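Local coordinates for Hut operon positive regulatory protein (Bacillus subtilis, PDB 4H4L) that binds regulatory sequences on hut mRNA when histidine is present, suppressing transcription termination and so activating the operon for histidine utilization, at residues A[11-16]-A[120-125]; A[48-53]-A[100-105]; A[84-89]-A[127-132]. The protein carries 1 engineered substitution. One frame throughout, in Å; residues are numbered along the deposited sequence.

Contact 1: residues A[11-16]-A[120-125]; sequences RLSVLL and WIAVSL
Ser124 points from strand 120-125 to Ser13 and Val14 on the sheet-facing side of helix 11-16. Its CB lies 3.9 Å from Ser13 OG and 4.1 Å from Val14 CG2. One bond further, OG is set beside the backbone N and anti to the carbonyl carbon (chi1 -60°), which carries it toward the helix. There it comes within 3.7 Å of the same Val14 CG2 and gives a hydrogen bond to Ser13 OG, 2.8 Å from Ser124 OG. Ser13 OG, which accepts this bond, is also hydrogen-bonded to Gly10 O and Ile9 O one turn back on its own helix. The short axes run in roughly the same direction, 32° apart and 8.4 Å at closest approach, with helix 9-17 lying on one face of the four-stranded antiparallel sheet. Val123 and Leu125 alternate with Ser124 and pack instead on helix 70-87, on the opposite face. Two residues before Ser124 on the strand, Ala122 also turns CB toward the helix, 4.4 Å from Ser13 OG. Val14 extends the contact beyond the serines to Phe141 and Val143 of strand 137-147 and to Leu18 of the second subunit.

Contact 2: residues A[48-53]-A[100-105]; sequences HKVIAA and VGLRFA. Engineered in segment 48-53: Ile51 (natural residue Val).
Val50, on the sheet-facing side of helix 48-53, splits its two methyls between Val100 and Leu102 of strand 100-105. Both meetings are purely apolar. Val50 CG2 comes to 4.0 Å from Val100 CG2, the two side chains crossing at a slant, while Val50 CG1 sits 4.1 Å from Leu102 CD1, with the side chains nearly at right angles. The fork follows from the first torsion of Val50: CG1 is anti to the backbone N (chi1 165°) and CG2 anti to the carbonyl carbon, which places one methyl over each strand residue. A looser meeting of polar backbone with ring lies one helical turn on, where Ala53 O approaches Phe104 CZ obliquely at 4.4 Å. No hydrogen bond joins the two segments. Ile51, an engineered residue in place of valine, belongs to a different face of the helix and packs on Tyr76, Met80 and Leu83 of helix 70-87 and on Leu97 of the fourth subunit. With short axes 10.6 Å apart, and with Val100, Leu102 and Phe104 all directing CB to the helix, this is the apolar helix-on-sheet interface of a layered alpha+beta fold, a helix inclined by 28° to a strand of an antiparallel sheet.

Contact 3: residues A[84-89]-A[127-132]; sequences HGVTRG and GTIGAP. With HIS (histidine), chain Q.
Val86 and Ile129 have their CA atoms 7.9 Å apart where helix 70-87 gives out beside the last part of strand 120-130, and Arg88 leaves the helix with a positive phi of 62°. Ile129 points its CB at the helix end and makes the contact chiefly with CD1, which lies 3.7 Å from Val86 O and somewhat farther from Val86 CG1. The Arg88 chain, bent at chi2 and again at chi3 (-51°), folds back over its own helix terminus and meets Ile129 from the opposite direction. Its guanidinium receives the isoleucine at the edge, in plane, with Arg88 NH2 3.6 Å from Ile129 CD1. That group is held by carbonyls of the final helical turn. Arg88 NH2 gives a hydrogen bond to Val86 O at 2.6 Å with an N-H...O angle of 155°, and NE adds weak bonds to Val86 O and Gly85 O. NH1 forms a salt bridge with Glu81 of the second subunit. The bound histidine sits next to this edge, its CE1 3.8 Å from Arg88 NH2. Ile129 CG1 lies over one face of the imidazole, displaced past its ND1 rim, 4.0 Å from histidine ND1. At the ligand's other end, Gly130 CA comes to 3.3 Å from histidine OXT and Ala131 CB to 3.4 Å from histidine O; Arg98, Leu97 and His138 also line the pocket. The guanidinium is thus fixed in rotation by backbone oxygens and a neighbouring subunit. Its charge may also offset the negative end of the helix dipole, while Ile129 gives one imidazole face an apolar cover. With Glu81 of the second subunit on Arg88 and Tyr69 OH of the fifth hydrogen-bonded to the ligand, the histidine pocket lies at subunit interfaces.

In the fold
All three contacts are buried, but contact 1 lies nearest the centre of the chain and contact 3 farthest out, at the bound histidine; all border other subunits. Contacts 1 and 3 use the same strand, 120-130, at successive places along it, and contact 2 uses its antiparallel neighbour 99-109. Backbone pairing joins them: Ser124 N with Ala105 O, and Thr128 N with Gly101 O. Helix 11-16 lies on one face of the sheet, helix 48-53 on the other, where Val86 of contact 3 packs on Val100 and Leu125. Chemistry shifts accordingly: a serine pair in contact 1, methyl packing in contact 2, and in contact 3 an isoleucine against valine and a guanidinium edge beside the ligand.

Contact 1: residues A[11-16]-A[120-125]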
loop_
_atom_site.group_PDB
_atom_site.type_symbol
_atom_site.label_atom_id
_atom_site.label_comp_id
_atom_site.label_asym_id
_atom_site.label_seq_id
_atom_site.Cartn_x
_atom_site.Cartn_y
_atom_site.Cartn_z
ATOM N N ARG A 11 -17.422 1.642 19.543
ATOM C CA ARG A 11 -17.722 2.926 20.161
ATOM C C ARG A 11 -17.378 2.890 21.643
ATOM O O ARG A 11 -16.816 3.847 22.176
ATOM C CB ARG A 11 -19.170 3.365 19.907
ATOM C CG ARG A 11 -20.240 2.715 20.775
ATOM C CD ARG A 11 -21.644 3.220 20.444
ATOM N NE ARG A 11 -21.843 4.636 20.757
ATOM C CZ ARG A 11 -22.115 5.112 21.972
ATOM N NH1 ARG A 11 -22.210 4.291 23.012
ATOM N NH2 ARG A 11 -22.280 6.415 22.157
ATOM N N LEU A 12 -17.668 1.753 22.273
ATOM C CA LEU A 12 -17.409 1.530 23.687
ATOM C C LEU A 12 -15.950 1.713 24.051
ATOM O O LEU A 12 -15.620 2.594 24.855
ATOM C CB LEU A 12 -17.869 0.133 24.096
ATOM C CG LEU A 12 -19.336 0.085 24.495
ATOM C CD1 LEU A 12 -19.785 -1.347 24.735
ATOM C CD2 LEU A 12 -19.505 0.937 25.740
ATOM N N SER A 13 -15.096 0.868 23.453
ATOM C CA SER A 13 -13.639 0.954 23.572
ATOM C C SER A 13 -13.133 2.363 23.278
ATOM O O SER A 13 -12.211 2.862 23.940
ATOM C CB SER A 13 -12.992 -0.019 22.599
ATOM O OG SER A 13 -13.314 0.340 21.273
ATOM N N VAL A 14 -13.737 3.001 22.278
ATOM C CA VAL A 14 -13.359 4.356 21.883
ATOM C C VAL A 14 -13.783 5.435 22.894
ATOM O O VAL A 14 -12.944 6.238 23.331
ATOM C CB VAL A 14 -13.879 4.673 20.475
ATOM C CG1 VAL A 14 -13.640 6.127 20.144
ATOM C CG2 VAL A 14 -13.175 3.792 19.459
ATOM N N LEU A 15 -15.071 5.448 23.262
ATOM C CA LEU A 15 -15.544 6.296 24.357
ATOM C C LEU A 15 -14.692 6.019 25.592
ATOM O O LEU A 15 -14.334 6.927 26.348
ATOM C CB LEU A 15 -17.023 6.033 24.663
ATOM C CG LEU A 15 -18.099 6.614 23.725
ATOM C CD1 LEU A 15 -19.163 5.570 23.427
ATOM C CD2 LEU A 15 -18.740 7.910 24.239
ATOM N N LEU A 16 -14.348 4.755 25.774
ATOM C CA LEU A 16 -13.570 4.347 26.925
ATOM C C LEU A 16 -12.197 4.999 26.889
ATOM O O LEU A 16 -11.755 5.601 27.867
ATOM C CB LEU A 16 -13.451 2.823 26.974
ATOM C CG LEU A 16 -12.378 2.220 27.872
ATOM C CD1 LEU A 16 -12.643 2.547 29.345
ATOM C CD2 LEU A 16 -12.308 0.715 27.610
ATOM N N TRP A 120 -15.585 -11.342 19.704
ATOM C CA TRP A 120 -14.883 -10.505 18.725
ATOM C C TRP A 120 -13.974 -9.609 19.506
ATOM O O TRP A 120 -14.166 -9.451 20.715
ATOM C CB TRP A 120 -15.877 -9.683 17.895
ATOM C CG TRP A 120 -16.589 -10.539 16.875
ATOM C CD1 TRP A 120 -17.411 -11.631 17.120
ATOM C CD2 TRP A 120 -16.528 -10.441 15.406
ATOM N NE1 TRP A 120 -17.846 -12.197 15.951
ATOM C CE2 TRP A 120 -17.360 -11.537 14.888
ATOM C CE3 TRP A 120 -15.893 -9.595 14.504
ATOM C CZ2 TRP A 120 -17.538 -11.747 13.530
ATOM C CZ3 TRP A 120 -16.082 -9.818 13.141
ATOM C CH2 TRP A 120 -16.885 -10.870 12.664
ATOM N N ILE A 121 -12.964 -9.024 18.862
ATOM C CA ILE A 121 -12.024 -8.162 19.603
ATOM C C ILE A 121 -11.859 -6.794 18.933
ATOM O O ILE A 121 -12.097 -6.645 17.742
ATOM C CB ILE A 121 -10.683 -8.890 19.879
ATOM C CG1 ILE A 121 -9.832 -8.130 20.893
ATOM C CG2 ILE A 121 -9.918 -9.156 18.600
ATOM C CD1 ILE A 121 -8.659 -8.947 21.387
ATOM N N ALA A 122 -11.495 -5.782 19.701
ATOM C CA ALA A 122 -11.379 -4.461 19.132
ATOM C C ALA A 122 -10.185 -3.838 19.757
ATOM O O ALA A 122 -10.095 -3.815 20.968
ATOM C CB ALA A 122 -12.606 -3.622 19.422
ATOM N N VAL A 123 -9.257 -3.375 18.920
ATOM C CA VAL A 123 -8.059 -2.724 19.381
ATOM C C VAL A 123 -8.182 -1.266 18.947
ATOM O O VAL A 123 -8.279 -0.987 17.761
ATOM C CB VAL A 123 -6.836 -3.418 18.787
ATOM C CG1 VAL A 123 -5.568 -2.826 19.342
ATOM C CG2 VAL A 123 -6.876 -4.913 19.091
ATOM N N SER A 124 -8.268 -0.343 19.898
ATOM C CA SER A 124 -8.536 1.045 19.547
ATOM C C SER A 124 -7.351 1.866 19.979
ATOM O O SER A 124 -6.904 1.734 21.111
ATOM C CB SER A 124 -9.809 1.571 20.241
ATOM O OG SER A 124 -10.968 0.819 19.883
ATOM N N LEU A 125 -6.835 2.703 19.082
ATOM C CA LEU A 125 -5.621 3.445 19.370
ATOM C C LEU A 125 -5.922 4.933 19.398
ATOM O O LEU A 125 -6.645 5.400 18.529
ATOM C CB LEU A 125 -4.616 3.161 18.269
ATOM C CG LEU A 125 -4.115 1.730 18.160
ATOM C CD1 LEU A 125 -3.320 1.567 16.876
ATOM C CD2 LEU A 125 -3.234 1.426 19.357
#

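Contact 2: residues A[48-53]-A[100-105]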
loop_
_atom_site.group_PDB
_atom_site.type_symbol
_atom_site.label_atom_id
_atom_site.label_comp_id
_atom_site.label_asym_id
_atom_site.label_seq_id
_atom_site.Cartn_x
_atom_site.Cartn_y
_atom_site.Cartn_z
ATOM N N HIS A 48 6.676 -2.144 16.276
ATOM C CA HIS A 48 6.767 -3.438 16.943
ATOM C C HIS A 48 6.619 -3.321 18.425
ATOM O O HIS A 48 5.988 -4.179 19.045
ATOM C CB HIS A 48 7.989 -4.271 16.492
ATOM C CG HIS A 48 9.336 -3.710 16.892
ATOM N ND1 HIS A 48 10.149 -4.338 17.781
ATOM C CD2 HIS A 48 10.029 -2.571 16.463
ATOM C CE1 HIS A 48 11.290 -3.620 17.939
ATOM N NE2 HIS A 48 11.216 -2.537 17.134
ATOM N N LYS A 49 7.132 -2.234 19.000
ATOM C CA LYS A 49 6.922 -1.958 20.418
ATOM C C LYS A 49 5.472 -1.727 20.706
ATOM O O LYS A 49 4.989 -2.124 21.784
ATOM C CB LYS A 49 7.702 -0.742 20.888
ATOM C CG LYS A 49 8.795 -1.087 21.861
ATOM C CD LYS A 49 10.145 -0.622 21.327
ATOM C CE LYS A 49 11.263 -1.543 21.817
ATOM N NZ LYS A 49 12.590 -1.198 21.231
ATOM N N VAL A 50 4.770 -1.076 19.774
ATOM C CA VAL A 50 3.331 -0.815 19.977
ATOM C C VAL A 50 2.535 -2.138 19.984
ATOM O O VAL A 50 1.695 -2.391 20.847
ATOM C CB VAL A 50 2.805 0.258 18.983
ATOM C CG1 VAL A 50 1.286 0.296 18.912
ATOM C CG2 VAL A 50 3.363 1.643 19.361
ATOM N N ILE A 51 2.843 -3.009 19.035
ATOM C CA ILE A 51 2.210 -4.320 18.953
ATOM C C ILE A 51 2.497 -5.149 20.231
ATOM O O ILE A 51 1.591 -5.784 20.783
ATOM C CB ILE A 51 2.687 -5.049 17.657
ATOM C CG1 ILE A 51 2.284 -4.236 16.423
ATOM C CG2 ILE A 51 2.184 -6.490 17.593
ATOM C CD1 ILE A 51 2.976 -4.670 15.156
ATOM N N ALA A 52 3.745 -5.088 20.695
ATOM C CA ALA A 52 4.287 -5.893 21.803
ATOM C C ALA A 52 3.669 -5.516 23.143
ATOM O O ALA A 52 3.102 -6.371 23.827
ATOM C CB ALA A 52 5.801 -5.735 21.863
ATOM N N ALA A 53 3.768 -4.227 23.500
ATOM C CA ALA A 53 3.042 -3.657 24.648
ATOM C C ALA A 53 1.595 -4.161 24.706
ATOM O O ALA A 53 1.147 -4.679 25.738
ATOM C CB ALA A 53 3.065 -2.131 24.605
ATOM N N VAL A 100 4.990 8.017 17.661
ATOM C CA VAL A 100 3.684 7.994 18.311
ATOM C C VAL A 100 3.768 8.008 19.838
ATOM O O VAL A 100 4.643 7.409 20.442
ATOM C CB VAL A 100 2.878 6.745 17.947
ATOM C CG1 VAL A 100 2.426 6.773 16.501
ATOM C CG2 VAL A 100 3.692 5.497 18.221
ATOM N N GLY A 101 2.825 8.698 20.457
ATOM C CA GLY A 101 2.543 8.525 21.863
ATOM C C GLY A 101 1.096 8.059 21.875
ATOM O O GLY A 101 0.160 8.871 21.665
ATOM N N LEU A 102 0.890 6.755 22.079
ATOM C CA LEU A 102 -0.470 6.257 22.053
ATOM C C LEU A 102 -1.024 5.975 23.443
ATOM O O LEU A 102 -0.299 6.008 24.449
ATOM C CB LEU A 102 -0.586 5.040 21.149
ATOM C CG LEU A 102 -0.356 5.248 19.649
ATOM C CD1 LEU A 102 -0.534 3.924 18.931
ATOM C CD2 LEU A 102 -1.314 6.275 19.063
ATOM N N ARG A 103 -2.332 5.772 23.483
ATOM C CA ARG A 103 -2.993 5.075 24.562
ATOM C C ARG A 103 -3.858 4.083 23.810
ATOM O O ARG A 103 -4.325 4.416 22.731
ATOM C CB ARG A 103 -3.863 6.025 25.387
ATOM C CG ARG A 103 -4.596 5.335 26.547
ATOM C CD ARG A 103 -5.471 6.270 27.392
ATOM N NE ARG A 103 -6.289 5.523 28.366
ATOM C CZ ARG A 103 -7.323 6.022 29.047
ATOM N NH1 ARG A 103 -7.698 7.286 28.888
ATOM N NH2 ARG A 103 -7.985 5.249 29.896
ATOM N N PHE A 104 -4.060 2.891 24.371
ATOM C CA PHE A 104 -4.865 1.834 23.754
ATOM C C PHE A 104 -5.936 1.228 24.676
ATOM O O PHE A 104 -5.729 1.049 25.890
ATOM C CB PHE A 104 -3.961 0.713 23.185
ATOM C CG PHE A 104 -3.089 0.047 24.218
ATOM C CD1 PHE A 104 -3.515 -1.123 24.870
ATOM C CD2 PHE A 104 -1.832 0.574 24.539
ATOM C CE1 PHE A 104 -2.718 -1.730 25.836
ATOM C CE2 PHE A 104 -1.012 -0.044 25.506
ATOM C CZ PHE A 104 -1.457 -1.197 26.154
ATOM N N ALA A 105 -7.069 0.908 24.073
ATOM C CA ALA A 105 -8.113 0.165 24.722
ATOM C C ALA A 105 -8.219 -1.140 23.982
ATOM O O ALA A 105 -8.055 -1.127 22.758
ATOM C CB ALA A 105 -9.410 0.922 24.601
#

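Contact 3: residues A[84-89]-A[127-132]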
loop_
_atom_site.group_PDB
_atom_site.type_symbol
_atom_site.label_atom_id
_atom_site.label_comp_id
_atom_site.label_asym_id
_atom_site.label_seq_id
_atom_site.Cartn_x
_atom_site.Cartn_y
_atom_site.Cartn_z
ATOM N N HIS A 84 -3.381 0.793 10.828
ATOM C CA HIS A 84 -3.657 1.407 9.523
ATOM C C HIS A 84 -4.249 2.780 9.700
ATOM O O HIS A 84 -3.928 3.679 8.943
ATOM C CB HIS A 84 -4.541 0.564 8.626
ATOM C CG HIS A 84 -3.780 -0.346 7.699
ATOM N ND1 HIS A 84 -3.639 -1.682 7.939
ATOM C CD2 HIS A 84 -3.107 -0.086 6.493
ATOM C CE1 HIS A 84 -2.911 -2.253 6.935
ATOM N NE2 HIS A 84 -2.593 -1.278 6.043
ATOM N N GLY A 85 -5.095 2.946 10.720
ATOM C CA GLY A 85 -5.667 4.230 11.063
ATOM C C GLY A 85 -4.608 5.189 11.513
ATOM O O GLY A 85 -4.557 6.329 11.070
ATOM N N VAL A 86 -3.756 4.730 12.417
ATOM C CA VAL A 86 -2.682 5.576 12.941
ATOM C C VAL A 86 -1.699 6.036 11.860
ATOM O O VAL A 86 -1.271 7.202 11.857
ATOM C CB VAL A 86 -1.918 4.872 14.067
ATOM C CG1 VAL A 86 -0.658 5.653 14.444
ATOM C CG2 VAL A 86 -2.836 4.688 15.264
ATOM N N THR A 87 -1.344 5.131 10.946
ATOM C CA THR A 87 -0.186 5.367 10.082
ATOM C C THR A 87 -0.518 5.859 8.672
ATOM O O THR A 87 0.303 6.525 8.070
ATOM C CB THR A 87 0.682 4.129 10.011
ATOM O OG1 THR A 87 -0.113 3.077 9.491
ATOM C CG2 THR A 87 1.161 3.732 11.397
ATOM N N ARG A 88 -1.701 5.521 8.154
ATOM C CA ARG A 88 -2.242 6.104 6.913
ATOM C C ARG A 88 -1.422 5.866 5.616
ATOM O O ARG A 88 -1.022 6.821 4.945
ATOM C CB ARG A 88 -2.582 7.603 7.114
ATOM C CG ARG A 88 -3.927 7.770 7.837
ATOM C CD ARG A 88 -3.945 8.878 8.874
ATOM N NE ARG A 88 -2.814 8.752 9.783
ATOM C CZ ARG A 88 -1.752 9.557 9.766
ATOM N NH1 ARG A 88 -1.720 10.551 8.890
ATOM N NH2 ARG A 88 -0.734 9.366 10.611
ATOM N N GLY A 89 -1.179 4.597 5.275
ATOM C CA GLY A 89 -0.574 4.252 3.991
ATOM C C GLY A 89 0.731 3.512 4.073
ATOM O O GLY A 89 0.960 2.552 3.355
ATOM N N GLY A 127 -3.862 8.967 20.293
ATOM C CA GLY A 127 -2.715 9.719 20.758
ATOM C C GLY A 127 -2.170 10.618 19.679
ATOM O O GLY A 127 -2.872 11.047 18.791
ATOM N N THR A 128 -0.900 10.933 19.759
ATOM C CA THR A 128 -0.329 11.744 18.717
ATOM C C THR A 128 0.707 11.007 17.869
ATOM O O THR A 128 1.173 9.915 18.223
ATOM C CB THR A 128 0.361 12.967 19.285
ATOM O OG1 THR A 128 1.600 12.537 19.843
ATOM C CG2 THR A 128 -0.519 13.640 20.326
ATOM N N ILE A 129 1.019 11.653 16.747
ATOM C CA ILE A 129 2.012 11.262 15.795
ATOM C C ILE A 129 2.669 12.581 15.390
ATOM O O ILE A 129 1.994 13.621 15.315
ATOM C CB ILE A 129 1.361 10.550 14.591
ATOM C CG1 ILE A 129 2.436 9.880 13.716
ATOM C CG2 ILE A 129 0.426 11.494 13.822
ATOM C CD1 ILE A 129 1.910 8.719 12.908
ATOM N N GLY A 130 3.984 12.551 15.167
ATOM C CA GLY A 130 4.729 13.780 14.894
ATOM C C GLY A 130 6.208 13.486 14.779
ATOM O O GLY A 130 6.625 12.315 14.829
ATOM N N ALA A 131 6.990 14.553 14.627
ATOM C CA ALA A 131 8.413 14.452 14.363
ATOM C C ALA A 131 9.129 13.969 15.598
ATOM O O ALA A 131 8.613 14.166 16.706
ATOM C CB ALA A 131 8.963 15.797 13.933
ATOM N N PRO A 132 10.325 13.342 15.423
ATOM C CA PRO A 132 11.066 12.744 16.546
ATOM C C PRO A 132 11.307 13.716 17.695
ATOM O O PRO A 132 11.446 13.281 18.839
ATOM C CB PRO A 132 12.391 12.323 15.909
ATOM C CG PRO A 132 12.014 12.040 14.498
ATOM C CD PRO A 132 11.046 13.134 14.151
HETATM N N HIS Q . 7.217 13.245 10.998
HETATM C CA HIS Q . 5.848 13.776 10.772
HETATM C C HIS Q . 5.809 15.084 11.421
HETATM O O HIS Q . 6.815 15.765 11.316
HETATM C CB HIS Q . 4.789 12.874 11.388
HETATM C CG HIS Q . 3.410 12.972 10.743
HETATM N ND1 HIS Q . 2.734 11.879 10.275
HETATM C CD2 HIS Q . 2.594 14.047 10.512
HETATM C CE1 HIS Q . 1.563 12.259 9.782
HETATM N NE2 HIS Q . 1.471 13.566 9.946
HETATM O OXT HIS Q . 4.809 15.461 12.040
#